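Local coordinates for protein D-hydantoinase (Ralstonia pickettii, PDB 1NFG) that probably hydrolyses the cyclic amide bond of D-hydantoin derivatives stereospecifically, using two zinc ions per subunit, at residues 69-72 against 73-77; 97-100 against 101-104; 315-319 against 320-324; 381-384 against 385-388; 441-444 against 445-448. One frame throughout, in Å; residues are numbered along the deposited sequence.

Contacts 1 and 3 touch each other near the zinc site. Their centres are about 13 Å apart, and Ala70 N lies 2.9 Å from Ser316 O and Asp71 N lies 3.1 Å from Ser316 OG, both probable hydrogen bonds. The Asp71 side chain is about 9 Å from that of His59, a zinc ligand, and the Trp317 side chain is about 10 Å from a zinc ion. Contact 2 starts another helix, its centre about 21 Å from that of contact 1. Contacts 4 and 5 are tight turns away from the annotated sites, centres about 20 Å apart; the centre of contact 4 lies about 38 Å from that of contact 3, across the chain's centre.

Contact 1: residues 69-72 against 73-77; sequences SADT and FATAT
Thr72 and Thr75 exchange hydrogen bonds at the start of helix 73-82, a capping box. Thr72 N gives a nearly straight bond to Thr75 OG1 (2.6 Å, 172°), and Thr75 N returns one to Thr72 OG1 (3.2 Å, 175°). Both hydroxyls sit between their own backbone N and carbonyl carbon, a setting that turns each back onto the main chain, while the two side chains run at about a right angle. Ala74 N reaches Thr72 OG1 only weakly, at 3.3 Å. Deeper in the first turn, Ala76 N bonds to Thr72 O at 3.0 Å, opening the regular helical series. Phe73 N finds its acceptor in Glu61 OE2.

Asp71 brings its OD1 to 2.8 Å from Thr75 OG1, though that hydroxyl proton has another acceptor within reach. Its carboxylate is held mainly from outside: OD2 by Asn408 ND2 and His314 NE2, OD1 by Ala409 N. The four amides from Phe73 to Ala76 therefore all find oxygen, one of them weakly, and the helix start together with these donors would probably stabilise a negative charge on Asp71.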
loop_
_atom_site.group_PDB
_atom_site.type_symbol
_atom_site.label_atom_id
_atom_site.label_comp_id
_atom_site.label_asym_id
_atom_site.label_seq_id
_atom_site.Cartn_x
_atom_site.Cartn_y
_atom_site.Cartn_z
ATOM N N SER A 69 -3.232 14.213 -40.556
ATOM C CA SER A 69 -1.911 13.819 -40.090
ATOM C C SER A 69 -0.927 13.699 -41.248
ATOM O O SER A 69 -1.307 13.360 -42.371
ATOM C CB SER A 69 -1.999 12.490 -39.339
ATOM O OG SER A 69 -2.707 11.522 -40.094
ATOM N N ALA A 70 0.340 13.979 -40.966
ATOM C CA ALA A 70 1.387 13.915 -41.974
ATOM C C ALA A 70 1.496 12.520 -42.590
ATOM O O ALA A 70 1.663 12.384 -43.799
ATOM C CB ALA A 70 2.716 14.325 -41.360
ATOM N N ASP A 71 1.407 11.489 -41.756
ATOM C CA ASP A 71 1.493 10.120 -42.241
ATOM C C ASP A 71 0.145 9.591 -42.672
ATOM O O ASP A 71 -0.895 10.033 -42.189
ATOM C CB ASP A 71 2.048 9.174 -41.165
ATOM C CG ASP A 71 3.552 9.041 -41.218
ATOM O OD1 ASP A 71 4.125 9.150 -42.323
ATOM O OD2 ASP A 71 4.162 8.810 -40.155
ATOM N N THR A 72 0.181 8.631 -43.588
ATOM C CA THR A 72 -1.017 7.973 -44.086
ATOM C C THR A 72 -0.795 6.500 -43.792
ATOM O O THR A 72 0.277 6.112 -43.336
ATOM C CB THR A 72 -1.181 8.147 -45.611
ATOM O OG1 THR A 72 -0.034 7.608 -46.282
ATOM C CG2 THR A 72 -1.336 9.616 -45.965
ATOM N N PHE A 73 -1.799 5.679 -44.050
ATOM C CA PHE A 73 -1.662 4.255 -43.812
ATOM C C PHE A 73 -0.474 3.697 -44.604
ATOM O O PHE A 73 0.176 2.745 -44.177
ATOM C CB PHE A 73 -2.948 3.549 -44.213
ATOM C CG PHE A 73 -3.484 2.635 -43.164
ATOM C CD1 PHE A 73 -2.917 1.383 -42.957
ATOM C CD2 PHE A 73 -4.566 3.020 -42.381
ATOM C CE1 PHE A 73 -3.426 0.521 -41.980
ATOM C CE2 PHE A 73 -5.082 2.173 -41.406
ATOM C CZ PHE A 73 -4.515 0.921 -41.204
ATOM N N ALA A 74 -0.185 4.308 -45.751
ATOM C CA ALA A 74 0.913 3.867 -46.604
ATOM C C ALA A 74 2.288 4.306 -46.110
ATOM O O ALA A 74 3.203 3.492 -46.025
ATOM C CB ALA A 74 0.695 4.365 -48.016
ATOM N N THR A 75 2.441 5.589 -45.800
ATOM C CA THR A 75 3.723 6.103 -45.327
ATOM C C THR A 75 4.128 5.524 -43.977
ATOM O O THR A 75 5.311 5.319 -43.713
ATOM C CB THR A 75 3.704 7.637 -45.182
ATOM O OG1 THR A 75 2.588 8.028 -44.370
ATOM C CG2 THR A 75 3.612 8.302 -46.534
ATOM N N ALA A 76 3.150 5.268 -43.117
ATOM C CA ALA A 76 3.446 4.728 -41.795
ATOM C C ALA A 76 3.864 3.262 -41.845
ATOM O O ALA A 76 4.908 2.898 -41.298
ATOM C CB ALA A 76 2.237 4.901 -40.870
ATOM N N THR A 77 3.053 2.426 -42.497
ATOM C CA THR A 77 3.358 1.000 -42.600
ATOM C C THR A 77 4.717 0.753 -43.240
ATOM O O THR A 77 5.382 -0.228 -42.924
ATOM C CB THR A 77 2.290 0.236 -43.405
ATOM O OG1 THR A 77 2.065 0.900 -44.654
ATOM C CG2 THR A 77 0.989 0.150 -42.618
#

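Contact 2: residues 97-100 against 101-104; sequences GHSL and AEAV
Ser99 caps helix 100-111 and Glu102 answers it from the first turn: this is a helix N-cap in the loop that follows strand 85-93 of the TIM barrel.

The capping bond comes first. Ser99 OG, held between its own N and carbonyl carbon (chi1 66°), points back at the helix and accepts from Glu102 N at 2.9 Å. The same hydroxyl lies alongside the CB and CG methylenes of Glu102. The two amides before it, Leu100 N and Ala101 N, are taken by the carboxylate of Glu135, which probably also suits the positive end of the helix dipole.

The main-chain bonds follow at once: Val104 N to Leu100 O at 2.8 Å, and a longer one from Ala103 N to Ser99 O at 3.3 Å.

Packing falls to Leu100, whose side chain leaves this turn to lie on Val132 of helix 130-135, Ile123 of strand 118-124, and Leu136 and Leu139 of a loop.

A histidine-carboxylate hydrogen bond lies at the surface. Glu102 runs out extended beyond CG to cross His98 obliquely, ring and carboxylate planes 76° apart. His98 ND1 donates to Glu102 OE2 over 3.1 Å; the oxygen lies in the ring plane and is met on its syn side, with the nitrogen 33° out of the carboxylate plane.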
loop_
_atom_site.group_PDB
_atom_site.type_symbol
_atom_site.label_atom_id
_atom_site.label_comp_id
_atom_site.label_asym_id
_atom_site.label_seq_id
_atom_site.Cartn_x
_atom_site.Cartn_y
_atom_site.Cartn_z
ATOM N N GLY A 97 -21.957 11.021 -34.697
ATOM C CA GLY A 97 -23.152 11.000 -35.515
ATOM C C GLY A 97 -23.191 9.883 -36.540
ATOM O O GLY A 97 -24.216 9.671 -37.190
ATOM N N HIS A 98 -22.083 9.163 -36.687
ATOM C CA HIS A 98 -22.013 8.065 -37.644
ATOM C C HIS A 98 -21.875 6.708 -36.939
ATOM O O HIS A 98 -21.591 6.647 -35.740
ATOM C CB HIS A 98 -20.859 8.315 -38.622
ATOM C CG HIS A 98 -21.080 9.497 -39.521
ATOM N ND1 HIS A 98 -21.956 9.469 -40.587
ATOM C CD2 HIS A 98 -20.571 10.753 -39.486
ATOM C CE1 HIS A 98 -21.976 10.659 -41.166
ATOM N NE2 HIS A 98 -21.146 11.457 -40.518
ATOM N N SER A 99 -22.096 5.625 -37.682
ATOM C CA SER A 99 -22.023 4.275 -37.123
ATOM C C SER A 99 -20.602 3.729 -37.031
ATOM O O SER A 99 -19.647 4.329 -37.546
ATOM C CB SER A 99 -22.847 3.313 -37.972
ATOM O OG SER A 99 -22.270 3.179 -39.260
ATOM N N LEU A 100 -20.467 2.582 -36.372
ATOM C CA LEU A 100 -19.158 1.956 -36.245
ATOM C C LEU A 100 -18.819 1.372 -37.615
ATOM O O LEU A 100 -17.699 1.534 -38.115
ATOM C CB LEU A 100 -19.175 0.866 -35.159
ATOM C CG LEU A 100 -19.469 1.410 -33.754
ATOM C CD1 LEU A 100 -19.334 0.307 -32.731
ATOM C CD2 LEU A 100 -18.516 2.551 -33.436
ATOM N N ALA A 101 -19.802 0.712 -38.223
ATOM C CA ALA A 101 -19.617 0.140 -39.547
ATOM C C ALA A 101 -19.108 1.229 -40.498
ATOM O O ALA A 101 -18.120 1.014 -41.211
ATOM C CB ALA A 101 -20.922 -0.428 -40.048
ATOM N N GLU A 102 -19.768 2.394 -40.498
ATOM C CA GLU A 102 -19.358 3.504 -41.364
ATOM C C GLU A 102 -17.861 3.758 -41.135
ATOM O O GLU A 102 -17.117 4.048 -42.075
ATOM C CB GLU A 102 -20.157 4.807 -41.063
ATOM C CG GLU A 102 -21.623 4.930 -41.620
ATOM C CD GLU A 102 -22.130 6.404 -41.699
ATOM O OE1 GLU A 102 -21.399 7.234 -42.279
ATOM O OE2 GLU A 102 -23.243 6.746 -41.204
ATOM N N ALA A 103 -17.429 3.628 -39.880
ATOM C CA ALA A 103 -16.031 3.854 -39.493
ATOM C C ALA A 103 -15.093 2.774 -40.027
ATOM O O ALA A 103 -14.022 3.073 -40.563
ATOM C CB ALA A 103 -15.916 3.938 -37.970
ATOM N N VAL A 104 -15.490 1.518 -39.875
ATOM C CA VAL A 104 -14.676 0.423 -40.363
ATOM C C VAL A 104 -14.501 0.561 -41.870
ATOM O O VAL A 104 -13.387 0.444 -42.397
ATOM C CB VAL A 104 -15.334 -0.921 -40.075
ATOM C CG1 VAL A 104 -14.502 -2.036 -40.685
ATOM C CG2 VAL A 104 -15.493 -1.103 -38.574
#

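Contact 3: residues 315-319 against 320-324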
loop_
_atom_site.group_PDB
_atom_site.type_symbol
_atom_site.label_atom_id
_atom_site.label_comp_id
_atom_site.label_asym_id
_atom_site.label_seq_id
_atom_site.Cartn_x
_atom_site.Cartn_y
_atom_site.Cartn_z
ATOM N N CYS A 315 1.845 8.886 -33.818
ATOM C CA CYS A 315 1.071 9.997 -34.355
ATOM C C CYS A 315 1.980 10.785 -35.292
ATOM O O CYS A 315 3.205 10.665 -35.227
ATOM C CB CYS A 315 0.574 10.910 -33.235
ATOM S SG CYS A 315 -0.721 10.182 -32.227
ATOM N N SER A 316 1.387 11.595 -36.158
ATOM C CA SER A 316 2.180 12.369 -37.095
ATOM C C SER A 316 1.700 13.802 -37.255
ATOM O O SER A 316 0.909 14.109 -38.145
ATOM C CB SER A 316 2.202 11.660 -38.454
ATOM O OG SER A 316 0.932 11.093 -38.749
ATOM N N TRP A 317 2.175 14.681 -36.380
ATOM C CA TRP A 317 1.815 16.086 -36.454
ATOM C C TRP A 317 3.092 16.852 -36.764
ATOM O O TRP A 317 3.948 17.026 -35.896
ATOM C CB TRP A 317 1.225 16.563 -35.130
ATOM C CG TRP A 317 -0.012 15.835 -34.729
ATOM C CD1 TRP A 317 -0.221 15.164 -33.558
ATOM C CD2 TRP A 317 -1.216 15.694 -35.492
ATOM N NE1 TRP A 317 -1.478 14.612 -33.545
ATOM C CE2 TRP A 317 -2.112 14.920 -34.719
ATOM C CE3 TRP A 317 -1.626 16.143 -36.753
ATOM C CZ2 TRP A 317 -3.398 14.585 -35.166
ATOM C CZ3 TRP A 317 -2.906 15.811 -37.200
ATOM C CH2 TRP A 317 -3.776 15.038 -36.405
ATOM N N LEU A 318 3.225 17.287 -38.012
ATOM C CA LEU A 318 4.400 18.024 -38.444
ATOM C C LEU A 318 4.780 19.072 -37.424
ATOM O O LEU A 318 3.926 19.792 -36.908
ATOM C CB LEU A 318 4.141 18.709 -39.786
ATOM C CG LEU A 318 3.847 17.824 -40.993
ATOM C CD1 LEU A 318 3.553 18.718 -42.184
ATOM C CD2 LEU A 318 5.032 16.908 -41.281
ATOM N N PHE A 319 6.069 19.152 -37.122
ATOM C CA PHE A 319 6.527 20.138 -36.172
ATOM C C PHE A 319 6.201 21.506 -36.747
ATOM O O PHE A 319 5.774 22.408 -36.025
ATOM C CB PHE A 319 8.032 20.022 -35.948
ATOM C CG PHE A 319 8.583 21.086 -35.052
ATOM C CD1 PHE A 319 8.052 21.283 -33.778
ATOM C CD2 PHE A 319 9.628 21.897 -35.476
ATOM C CE1 PHE A 319 8.553 22.277 -32.942
ATOM C CE2 PHE A 319 10.137 22.894 -34.647
ATOM C CZ PHE A 319 9.600 23.085 -33.376
ATOM N N LYS A 320 6.398 21.651 -38.055
ATOM C CA LYS A 320 6.117 22.915 -38.718
ATOM C C LYS A 320 4.638 23.045 -39.069
ATOM O O LYS A 320 3.927 23.899 -38.536
ATOM C CB LYS A 320 6.958 23.055 -39.978
ATOM C CG LYS A 320 6.905 24.458 -40.539
ATOM C CD LYS A 320 7.835 24.647 -41.722
ATOM C CE LYS A 320 7.788 26.088 -42.227
ATOM N NZ LYS A 320 8.725 26.298 -43.369
ATOM N N GLY A 321 4.154 22.195 -39.954
ATOM C CA GLY A 321 2.754 22.293 -40.314
ATOM C C GLY A 321 1.707 22.236 -39.203
ATOM O O GLY A 321 0.798 23.063 -39.176
ATOM N N HIS A 322 1.835 21.289 -38.275
ATOM C CA HIS A 322 0.834 21.108 -37.219
ATOM C C HIS A 322 1.113 21.619 -35.799
ATOM O O HIS A 322 0.269 22.290 -35.202
ATOM C CB HIS A 322 0.469 19.624 -37.158
ATOM C CG HIS A 322 0.194 19.025 -38.502
ATOM N ND1 HIS A 322 -0.871 19.411 -39.286
ATOM C CD2 HIS A 322 0.873 18.102 -39.222
ATOM C CE1 HIS A 322 -0.835 18.754 -40.431
ATOM N NE2 HIS A 322 0.215 17.952 -40.417
ATOM N N LYS A 323 2.273 21.283 -35.244
ATOM C CA LYS A 323 2.615 21.724 -33.891
ATOM C C LYS A 323 2.548 23.249 -33.802
ATOM O O LYS A 323 2.235 23.817 -32.750
ATOM C CB LYS A 323 4.024 21.241 -33.518
ATOM C CG LYS A 323 4.163 19.725 -33.411
ATOM C CD LYS A 323 3.322 19.162 -32.269
ATOM C CE LYS A 323 3.506 17.664 -32.124
ATOM N NZ LYS A 323 2.777 17.157 -30.942
ATOM N N ASP A 324 2.837 23.892 -34.927
ATOM C CA ASP A 324 2.834 25.340 -35.040
ATOM C C ASP A 324 1.608 26.046 -34.479
ATOM O O ASP A 324 1.735 27.081 -33.830
ATOM C CB ASP A 324 3.016 25.744 -36.500
ATOM C CG ASP A 324 4.425 26.185 -36.800
ATOM O OD1 ASP A 324 4.954 27.024 -36.036
ATOM O OD2 ASP A 324 5.009 25.709 -37.791
#
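Leu318 O is gripped by two amides. Lys323 N meets it at 2.8 Å, almost straight (171°) and nearly along the C=O axis, while His322 N comes at 2.9 Å from above the carbonyl plane. One bond closes over four residues and the other over five, the pairings of an alpha turn and a pi turn on the same acceptor, so the chain from Leu318 to Lys323 winds round a single oxygen.

The winding brings His322 back over the residues before it. Its CG lies beside the backbone N (chi1 -47°), which lifts the ring into the angle between Trp317 and Leu318. Trp317 presents its edge to one face of the imidazole in a T-shaped stack, the centroid of its six-membered ring 5.5 Å from that of His322 and the planes 76° apart; CE3 is the atom that stands over the face, toward the rim. Leu318 slants past the imidazole, its CG 3.7 Å from His322 NE2.

All this belongs to the long loop after strand 310-311 of the TIM barrel, which also carries the zinc ligand Asp313. Lys323, bent at chi2, carries its chain back past Trp317, with CE 3.9 Å from Trp317 CB. Its ammonium then bonds to Pro334 O and Gly336 O, on either side in sequence of Asn335, a probable substrate-binding residue.

Phe319 crosses Lys323 at about a right angle, its CD1 4.0 Å from Lys323 CB, and its ring also takes a cation-pi contact from Lys282. Both carboxylate oxygens of Asp411 cover the start of the turn, accepting from Phe319 N and Lys320 N.

Contact 4: residues 381-384 against 385-388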
loop_
_atom_site.group_PDB
_atom_site.type_symbol
_atom_site.label_atom_id
_atom_site.label_comp_id
_atom_site.label_asym_id
_atom_site.label_seq_id
_atom_site.Cartn_x
_atom_site.Cartn_y
_atom_site.Cartn_z
ATOM N N THR A 381 5.436 -15.287 -32.876
ATOM C CA THR A 381 6.720 -15.951 -32.709
ATOM C C THR A 381 7.280 -16.475 -34.009
ATOM O O THR A 381 6.962 -15.986 -35.091
ATOM C CB THR A 381 6.612 -17.156 -31.770
ATOM O OG1 THR A 381 5.608 -18.044 -32.268
ATOM C CG2 THR A 381 6.231 -16.721 -30.379
ATOM N N ILE A 382 8.134 -17.483 -33.868
ATOM C CA ILE A 382 8.766 -18.154 -34.987
ATOM C C ILE A 382 8.681 -19.635 -34.682
ATOM O O ILE A 382 9.501 -20.187 -33.952
ATOM C CB ILE A 382 10.234 -17.734 -35.150
ATOM C CG1 ILE A 382 10.299 -16.273 -35.588
ATOM C CG2 ILE A 382 10.922 -18.637 -36.161
ATOM C CD1 ILE A 382 11.690 -15.738 -35.719
ATOM N N ALA A 383 7.651 -20.261 -35.228
ATOM C CA ALA A 383 7.411 -21.679 -35.034
ATOM C C ALA A 383 6.831 -22.247 -36.327
ATOM O O ALA A 383 6.482 -21.502 -37.243
ATOM C CB ALA A 383 6.437 -21.885 -33.874
ATOM N N VAL A 384 6.738 -23.565 -36.415
ATOM C CA VAL A 384 6.190 -24.159 -37.613
ATOM C C VAL A 384 4.705 -23.855 -37.651
ATOM O O VAL A 384 3.962 -24.224 -36.746
ATOM C CB VAL A 384 6.427 -25.674 -37.642
ATOM C CG1 VAL A 384 5.629 -26.308 -38.768
ATOM C CG2 VAL A 384 7.903 -25.940 -37.834
ATOM N N GLY A 385 4.286 -23.166 -38.702
ATOM C CA GLY A 385 2.889 -22.808 -38.842
ATOM C C GLY A 385 2.700 -21.308 -38.757
ATOM O O GLY A 385 1.657 -20.783 -39.132
ATOM N N SER A 386 3.713 -20.613 -38.260
ATOM C CA SER A 386 3.648 -19.168 -38.123
ATOM C C SER A 386 3.715 -18.507 -39.484
ATOM O O SER A 386 4.283 -19.067 -40.422
ATOM C CB SER A 386 4.829 -18.655 -37.290
ATOM O OG SER A 386 4.854 -19.252 -36.009
ATOM N N ASP A 387 3.122 -17.322 -39.604
ATOM C CA ASP A 387 3.231 -16.598 -40.855
ATOM C C ASP A 387 4.720 -16.297 -40.841
ATOM O O ASP A 387 5.306 -16.157 -39.773
ATOM C CB ASP A 387 2.454 -15.283 -40.811
ATOM C CG ASP A 387 0.971 -15.469 -41.033
ATOM O OD1 ASP A 387 0.516 -16.627 -41.152
ATOM O OD2 ASP A 387 0.257 -14.442 -41.089
ATOM N N ALA A 388 5.342 -16.204 -42.004
ATOM C CA ALA A 388 6.761 -15.921 -42.033
ATOM C C ALA A 388 7.024 -14.432 -41.882
ATOM O O ALA A 388 7.566 -13.794 -42.785
ATOM C CB ALA A 388 7.373 -16.446 -43.323
#
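The carbonyl group of Ala383 is the flat group here, and Ser386 occupies one face of it with two donors. Both stand well above the carbonyl plane, on the same face, Ser386 N by 45°, so neither uses an in-plane direction. The amide bond measures 3.1 Å from Ser386 N to Ala383 O; the hydroxyl bond is 3.0 Å from Ser386 OG to the same oxygen. The OG lies beside its own backbone N (chi1 -58°), and that rotation is what lets one residue address a single oxygen twice. The same hydroxyl passes the methyl of Ala383, with CB 3.7 Å from OG, and stands 4.0 Å from Thr381 OG1.

The amide bond closes a type II beta turn from Ala383 to Ser386. Val384 and Gly385 fill its corners, and Gly385 takes a positive phi (114°), a conformation that comes easily to a residue without CB and turns the middle peptide over. The side chain of Val384 leads off the outside of the turn, although its CG1 still lies 3.4 Å from Gly385 N.

The turn belongs to the loop between helix 358-372 and strand 390-400, where the chain leaves the helices for the beta-sheet part of the subunit. Gly385 and Ser386 form backbone hydrogen bonds with Ile28 of strand 27-31, while Ile382 packs on Leu21, Val49 and Ile10. Toward the second subunit, Val384 packs on Ala19 of that chain and Thr381 OG1 makes a weak hydrogen bond to its Asp14 O.

Contact 5: residues 441-444 against 445-448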
loop_
_atom_site.group_PDB
_atom_site.type_symbol
_atom_site.label_atom_id
_atom_site.label_comp_id
_atom_site.label_asym_id
_atom_site.label_seq_id
_atom_site.Cartn_x
_atom_site.Cartn_y
_atom_site.Cartn_z
ATOM N N VAL A 441 11.582 -2.683 -50.119
ATOM C CA VAL A 441 11.428 -3.272 -51.441
ATOM C C VAL A 441 10.097 -3.998 -51.586
ATOM O O VAL A 441 9.989 -4.959 -52.351
ATOM C CB VAL A 441 12.578 -4.264 -51.741
ATOM C CG1 VAL A 441 13.909 -3.525 -51.740
ATOM C CG2 VAL A 441 12.584 -5.400 -50.703
ATOM N N GLY A 442 9.088 -3.534 -50.852
ATOM C CA GLY A 442 7.778 -4.155 -50.912
ATOM C C GLY A 442 6.790 -3.358 -51.744
ATOM O O GLY A 442 7.159 -2.393 -52.417
ATOM N N GLU A 443 5.528 -3.768 -51.685
ATOM C CA GLU A 443 4.443 -3.128 -52.420
ATOM C C GLU A 443 3.343 -2.727 -51.438
ATOM O O GLU A 443 3.020 -3.485 -50.520
ATOM C CB GLU A 443 3.843 -4.112 -53.425
ATOM C CG GLU A 443 4.837 -4.755 -54.355
ATOM C CD GLU A 443 4.911 -4.049 -55.686
ATOM O OE1 GLU A 443 5.153 -2.819 -55.699
ATOM O OE2 GLU A 443 4.722 -4.732 -56.719
ATOM N N PRO A 444 2.735 -1.542 -51.629
ATOM C CA PRO A 444 1.665 -1.081 -50.735
ATOM C C PRO A 444 0.470 -2.027 -50.784
ATOM O O PRO A 444 -0.516 -1.863 -50.067
ATOM C CB PRO A 444 1.336 0.307 -51.278
ATOM C CG PRO A 444 1.656 0.183 -52.724
ATOM C CD PRO A 444 2.961 -0.571 -52.711
ATOM N N THR A 445 0.587 -3.039 -51.629
ATOM C CA THR A 445 -0.469 -4.016 -51.804
ATOM C C THR A 445 -0.197 -5.295 -50.995
ATOM O O THR A 445 -1.033 -6.199 -50.949
ATOM C CB THR A 445 -0.610 -4.341 -53.315
ATOM O OG1 THR A 445 -1.681 -5.268 -53.508
ATOM C CG2 THR A 445 0.681 -4.942 -53.864
ATOM N N ASP A 446 0.962 -5.353 -50.340
ATOM C CA ASP A 446 1.341 -6.524 -49.551
ATOM C C ASP A 446 0.534 -6.735 -48.272
ATOM O O ASP A 446 0.138 -7.863 -47.957
ATOM C CB ASP A 446 2.825 -6.468 -49.171
ATOM C CG ASP A 446 3.749 -6.488 -50.379
ATOM O OD1 ASP A 446 3.449 -7.206 -51.358
ATOM O OD2 ASP A 446 4.791 -5.795 -50.333
ATOM N N GLY A 447 0.303 -5.649 -47.532
ATOM C CA GLY A 447 -0.426 -5.733 -46.275
ATOM C C GLY A 447 -1.866 -6.194 -46.351
ATOM O O GLY A 447 -2.615 -5.775 -47.226
ATOM N N LYS A 448 -2.262 -7.058 -45.424
ATOM C CA LYS A 448 -3.626 -7.558 -45.394
ATOM C C LYS A 448 -4.259 -7.369 -44.021
ATOM O O LYS A 448 -3.574 -7.335 -42.999
ATOM C CB LYS A 448 -3.664 -9.041 -45.778
ATOM C CG LYS A 448 -3.126 -9.336 -47.172
ATOM C CD LYS A 448 -3.715 -8.376 -48.214
ATOM C CE LYS A 448 -3.159 -8.607 -49.622
ATOM N NZ LYS A 448 -3.769 -9.810 -50.252
#
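Asp446 reaches back across a turn to lie over Glu443, its OD2 3.6 Å from Glu443 CB. The same OD2 accepts a nearly straight bond from Glu443 N (2.5 Å), the donor standing 43° above the carboxylate plane. Thr445 also turns its CG2 methyl toward the CB of Glu443. The methyl occupies the place between the backbone N and the carbonyl carbon, which turns Thr445 OG1 to the other side, anti to its N (chi1 -178°).

The main chain replies in the opposite sense, Asp446 N donating to Glu443 O over 2.8 Å. That bond closes a type I beta turn from Glu443 to Asp446, with Pro444 and Thr445 at its corners and the proline ring holding phi at -62°, where the first corner needs it. The turn lies at the surface, just after strand 439-440.

Glu443 bends at chi2 and takes its carboxylate away from the turn, so that OE2 ends 6.0 Å from Asp446 OD1. The two acids are probably eased by Lys432, whose NZ makes a salt bridge to Asp446 OD1 and whose side chain also touches Glu443. Arg430 NH2 bonds to Asp446 O.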